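Local coordinates for interleukin-1beta (Gallus gallus, PDB 2WRY), which probably acts as a secreted pro-inflammatory cytokine of the interleukin-1 family that signals by binding the interleukin-1 receptor, at residues A[69-72]-A[77-80]; A[92-97]-A[106-111]. All coordinates share one frame; numbering follows the deposited sequence.

Interaction 1: residues A[69-72]-A[77-80]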
loop_
_atom_site.group_PDB
_atom_site.type_symbol
_atom_site.label_atom_id
_atom_site.label_comp_id
_atom_site.label_asym_id
_atom_site.label_seq_id
_atom_site.Cartn_x
_atom_site.Cartn_y
_atom_site.Cartn_z
ATOM N N LEU A 69 4.195 -2.547 3.591
ATOM C CA LEU A 69 3.576 -3.267 2.464
ATOM C C LEU A 69 4.654 -3.711 1.488
ATOM O O LEU A 69 5.193 -2.904 0.730
ATOM C CB LEU A 69 2.552 -2.388 1.775
ATOM C CG LEU A 69 1.461 -1.879 2.726
ATOM C CD1 LEU A 69 0.537 -0.948 1.969
ATOM C CD2 LEU A 69 0.684 -3.068 3.306
ATOM N N GLY A 70 4.995 -5.000 1.560
ATOM C CA GLY A 70 5.998 -5.579 0.686
ATOM C C GLY A 70 5.342 -6.077 -0.594
ATOM O O GLY A 70 4.220 -6.595 -0.570
ATOM N N ILE A 71 6.014 -5.863 -1.718
ATOM C CA ILE A 71 5.518 -6.330 -3.008
ATOM C C ILE A 71 6.088 -7.733 -3.171
ATOM O O ILE A 71 7.287 -7.878 -3.484
ATOM C CB ILE A 71 5.993 -5.411 -4.163
ATOM C CG1 ILE A 71 5.706 -3.929 -3.853
ATOM C CG2 ILE A 71 5.336 -5.832 -5.478
ATOM C CD1 ILE A 71 4.230 -3.673 -3.450
ATOM N N LYS A 72 5.252 -8.743 -2.896
ATOM C CA LYS A 72 5.717 -10.112 -2.687
ATOM C C LYS A 72 6.446 -10.654 -3.911
ATOM O O LYS A 72 5.933 -10.625 -5.027
ATOM C CB LYS A 72 4.549 -11.029 -2.311
ATOM C CG LYS A 72 5.009 -12.448 -2.001
ATOM C CD LYS A 72 3.810 -13.178 -1.383
ATOM C CE LYS A 72 4.216 -14.524 -0.769
ATOM N NZ LYS A 72 4.858 -15.404 -1.759
ATOM N N TYR A 77 9.460 -2.604 -0.969
ATOM C CA TYR A 77 8.415 -2.111 -0.057
ATOM C C TYR A 77 7.858 -0.775 -0.541
ATOM O O TYR A 77 8.594 0.018 -1.140
ATOM C CB TYR A 77 8.935 -1.975 1.379
ATOM C CG TYR A 77 8.956 -3.297 2.113
ATOM C CD1 TYR A 77 7.884 -3.675 2.931
ATOM C CD2 TYR A 77 10.016 -4.194 1.970
ATOM C CE1 TYR A 77 7.879 -4.875 3.603
ATOM C CE2 TYR A 77 10.023 -5.406 2.653
ATOM C CZ TYR A 77 8.934 -5.744 3.460
ATOM O OH TYR A 77 8.874 -6.944 4.113
ATOM N N MET A 78 6.552 -0.547 -0.310
ATOM C CA MET A 78 5.936 0.754 -0.634
ATOM C C MET A 78 6.416 1.799 0.352
ATOM O O MET A 78 6.601 1.507 1.535
ATOM C CB MET A 78 4.410 0.670 -0.524
ATOM C CG MET A 78 3.830 -0.383 -1.420
ATOM S SD MET A 78 2.050 -0.077 -1.540
ATOM C CE MET A 78 1.973 0.821 -3.049
ATOM N N SER A 79 6.555 3.029 -0.112
ATOM C CA SER A 79 6.866 4.138 0.821
ATOM C C SER A 79 6.212 5.422 0.339
ATOM O O SER A 79 5.918 5.557 -0.834
ATOM C CB SER A 79 8.388 4.336 0.945
ATOM O OG SER A 79 8.901 4.798 -0.281
ATOM N N CYS A 80 5.994 6.371 1.252
ATOM C CA CYS A 80 5.505 7.692 0.856
ATOM C C CYS A 80 6.588 8.703 1.105
ATOM O O CYS A 80 7.138 8.776 2.207
ATOM C CB CYS A 80 4.294 8.047 1.699
ATOM S SG CYS A 80 2.970 6.939 1.373
HETATM O O HOH W 1 5.908 -0.348 3.310
#
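Leu69 and Met78 are joined through the backbone: Met78 N donates to Leu69 O at 2.9 Å in a nearly straight bond. The same carbonyl oxygen also receives a longer CA-H...O contact, Tyr77 CA lying 3.4 Å from Leu69 O. The return bond of this pair is not made, since Leu69 N and Met78 O stand 5.1 Å apart; a water fills in for it, accepting from Leu69 N at 2.8 Å and donating to Met78 O. The angle of 130° between the short strand axes, well short of antiparallel, fits this water-bridged pair. One residue pair further on, Gly70 and Tyr77 form an antiparallel non-hydrogen-bonded pair.

These pairings belong to the hairpin of strands 66-71 and 76-83 in the beta-trefoil fold of the IL-1 family. Strand 45-53 flanks it beyond 66-71, and strand 86-93 beyond 76-83.

The aromatic contact lies on the sheet face bearing Tyr77. With CG beside the backbone N (chi1 -80°), the ring folds back over Gly70, whose CA stands 3.8 Å from the Tyr77 ring centroid and 25° off the normal, a CH-pi contact displaced toward the rim.

Apolar packing involves Met78, which points toward the partner strand. Its SD lies 3.9 Å from Leu69 CD1, while its CG meets Ile71 CD1, the two side chains crossing near a right angle. Leu89, Leu91 and Phe110 also touch Met78 within the buried interior.

Interaction 2: residues A[92-97]-A[106-111]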
loop_
_atom_site.group_PDB
_atom_site.type_symbol
_atom_site.label_atom_id
_atom_site.label_comp_id
_atom_site.label_asym_id
_atom_site.label_seq_id
_atom_site.Cartn_x
_atom_site.Cartn_y
_atom_site.Cartn_z
ATOM N N GLU A 92 10.459 1.014 -3.144
ATOM C CA GLU A 92 11.886 1.027 -2.852
ATOM C C GLU A 92 12.400 -0.372 -2.631
ATOM O O GLU A 92 11.728 -1.190 -2.013
ATOM C CB GLU A 92 12.162 1.835 -1.563
ATOM C CG GLU A 92 11.786 3.290 -1.619
ATOM C CD GLU A 92 12.297 4.067 -0.416
ATOM O OE1 GLU A 92 11.614 5.029 0.002
ATOM O OE2 GLU A 92 13.406 3.753 0.087
ATOM N N GLU A 93 13.603 -0.645 -3.155
ATOM C CA GLU A 93 14.307 -1.848 -2.786
ATOM C C GLU A 93 14.658 -1.680 -1.325
ATOM O O GLU A 93 15.396 -0.751 -0.940
ATOM C CB GLU A 93 15.585 -2.014 -3.624
ATOM C CG GLU A 93 15.328 -2.306 -5.082
ATOM C CD GLU A 93 16.608 -2.288 -5.895
ATOM O OE1 GLU A 93 17.497 -3.104 -5.599
ATOM O OE2 GLU A 93 16.720 -1.451 -6.822
ATOM N N ALA A 94 14.107 -2.539 -0.488
ATOM C CA ALA A 94 14.394 -2.466 0.936
ATOM C C ALA A 94 14.270 -3.862 1.463
ATOM O O ALA A 94 13.415 -4.632 1.008
ATOM C CB ALA A 94 13.424 -1.513 1.671
ATOM N N ASP A 95 15.149 -4.191 2.396
ATOM C CA ASP A 95 15.036 -5.450 3.140
ATOM C C ASP A 95 14.011 -5.318 4.264
ATOM O O ASP A 95 13.463 -4.227 4.502
ATOM C CB ASP A 95 16.417 -5.866 3.631
ATOM C CG ASP A 95 17.386 -6.099 2.470
ATOM O OD1 ASP A 95 17.056 -6.926 1.590
ATOM O OD2 ASP A 95 18.444 -5.439 2.407
ATOM N N VAL A 96 13.696 -6.433 4.920
ATOM C CA VAL A 96 12.694 -6.409 5.970
ATOM C C VAL A 96 13.256 -5.660 7.164
ATOM O O VAL A 96 14.367 -5.938 7.612
ATOM C CB VAL A 96 12.254 -7.828 6.372
ATOM C CG1 VAL A 96 11.070 -7.754 7.358
ATOM C CG2 VAL A 96 11.884 -8.637 5.146
ATOM N N MET A 97 12.492 -4.693 7.658
ATOM C CA MET A 97 12.948 -3.793 8.712
ATOM C C MET A 97 12.400 -4.203 10.070
ATOM O O MET A 97 11.194 -4.249 10.297
ATOM C CB MET A 97 12.571 -2.355 8.354
ATOM C CG MET A 97 13.418 -1.818 7.207
ATOM S SD MET A 97 12.617 -0.477 6.342
ATOM C CE MET A 97 11.436 -1.385 5.316
ATOM N N THR A 106 9.835 6.008 8.888
ATOM C CA THR A 106 8.365 6.026 8.964
ATOM C C THR A 106 7.705 6.095 7.573
ATOM O O THR A 106 6.517 5.744 7.440
ATOM C CB THR A 106 7.869 7.122 9.927
ATOM O OG1 THR A 106 8.363 6.818 11.242
ATOM C CG2 THR A 106 6.349 7.167 9.974
ATOM N N ARG A 107 8.471 6.458 6.535
ATOM C CA ARG A 107 7.974 6.443 5.143
ATOM C C ARG A 107 7.389 5.087 4.740
ATOM O O ARG A 107 6.508 5.024 3.858
ATOM C CB ARG A 107 9.081 6.858 4.143
ATOM C CG ARG A 107 10.184 5.820 3.918
ATOM C CD ARG A 107 11.255 6.433 3.056
ATOM N NE ARG A 107 12.302 5.508 2.621
ATOM C CZ ARG A 107 13.415 5.274 3.309
ATOM N NH1 ARG A 107 13.587 5.821 4.511
ATOM N NH2 ARG A 107 14.334 4.443 2.830
ATOM N N PHE A 108 7.871 4.016 5.380
ATOM C CA PHE A 108 7.415 2.666 5.045
ATOM C C PHE A 108 6.164 2.236 5.776
ATOM O O PHE A 108 5.623 1.188 5.452
ATOM C CB PHE A 108 8.496 1.648 5.400
ATOM C CG PHE A 108 9.701 1.744 4.516
ATOM C CD1 PHE A 108 9.628 1.367 3.172
ATOM C CD2 PHE A 108 10.914 2.202 5.031
ATOM C CE1 PHE A 108 10.750 1.428 2.338
ATOM C CE2 PHE A 108 12.051 2.289 4.194
ATOM C CZ PHE A 108 11.968 1.902 2.864
ATOM N N ILE A 109 5.717 3.018 6.762
ATOM C CA ILE A 109 4.602 2.600 7.612
ATOM C C ILE A 109 3.273 3.199 7.147
ATOM O O ILE A 109 3.176 4.391 6.851
ATOM C CB ILE A 109 4.861 2.942 9.122
ATOM C CG1 ILE A 109 6.071 2.170 9.656
ATOM C CG2 ILE A 109 3.625 2.652 9.998
ATOM C CD1 ILE A 109 5.903 0.649 9.603
ATOM N N PHE A 110 2.268 2.333 7.076
ATOM C CA PHE A 110 0.872 2.705 6.796
ATOM C C PHE A 110 0.023 2.185 7.921
ATOM O O PHE A 110 0.350 1.169 8.525
ATOM C CB PHE A 110 0.389 2.081 5.478
ATOM C CG PHE A 110 1.175 2.547 4.273
ATOM C CD1 PHE A 110 2.429 1.995 3.975
ATOM C CD2 PHE A 110 0.676 3.554 3.441
ATOM C CE1 PHE A 110 3.165 2.434 2.844
ATOM C CE2 PHE A 110 1.401 4.020 2.317
ATOM C CZ PHE A 110 2.668 3.456 2.029
ATOM N N TYR A 111 -1.078 2.877 8.224
ATOM C CA TYR A 111 -2.083 2.285 9.102
ATOM C C TYR A 111 -3.121 1.557 8.287
ATOM O O TYR A 111 -3.748 2.118 7.376
ATOM C CB TYR A 111 -2.715 3.355 9.976
ATOM C CG TYR A 111 -1.703 3.933 10.943
ATOM C CD1 TYR A 111 -1.288 3.195 12.058
ATOM C CD2 TYR A 111 -1.155 5.194 10.748
ATOM C CE1 TYR A 111 -0.376 3.705 12.969
ATOM C CE2 TYR A 111 -0.202 5.712 11.668
ATOM C CZ TYR A 111 0.164 4.948 12.770
ATOM O OH TYR A 111 1.092 5.408 13.705
#
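The Phe108 ring has Met97 CE on one face, 3.6 Å from the ring centroid and only 13° off the normal, and Arg107 CG on the opposite face, nearer the rim. Met97 SD, 3.9 Å from the same Phe108 centroid, approaches obliquely and adds a Met-aromatic contact; the bend at chi3 (-78°) turns the methyl over the ring, the earlier torsions placing the sulfur. Ala94 CB meets Phe108 CZ, also obliquely, at 3.9 Å.

The Arg107 guanidinium carries Phe108 CE2 over the centre of one face and the Glu92 carboxylate at its edge. Two bonds to different oxygens make the grip side-on and bidentate: Arg107 NE donates to Glu92 OE1 at 2.7 Å and Arg107 NH2 to Glu92 OE2 at 3.0 Å, both on the syn side, with the planes nearly coplanar, 14° apart. Arg107 NH1 has a further partner in Glu104 O, which probably helps fix the rotation.

Glu92 lies near the end of strand 86-93, with Ala94 and Met97 in the loop beyond; Arg107 and Phe108 occupy a helical-looking turn before strand 110-115. The contact thus ties the chain leaving one strand to the turn entering the other, alongside strand 76-83, whose Ser79 touches Arg107.

How the interactions relate
Interactions 1 and 2 have centres 6 Å apart and share an antiparallel sheet, in which strands 76-83 and 86-93 pair. Two probable hydrogen bonds join them: Tyr77 N to Glu92 O at 2.9 Å, and Ser79 OG to Glu92 OE1 at 2.7 Å. The second places Ser79 in the second shell of the salt bridge, where it probably helps orient the carboxylate. Packing completes the junction: Met78 O lies 3.4 Å from Phe108 CD1, as does Cys80 SG from Phe110 CE2. The touching residues of interaction 1 are all buried, whereas interaction 2 lies nearer the surface, its centre about 10 Å from the centre of the chain, against about 6 Å for that of interaction 1.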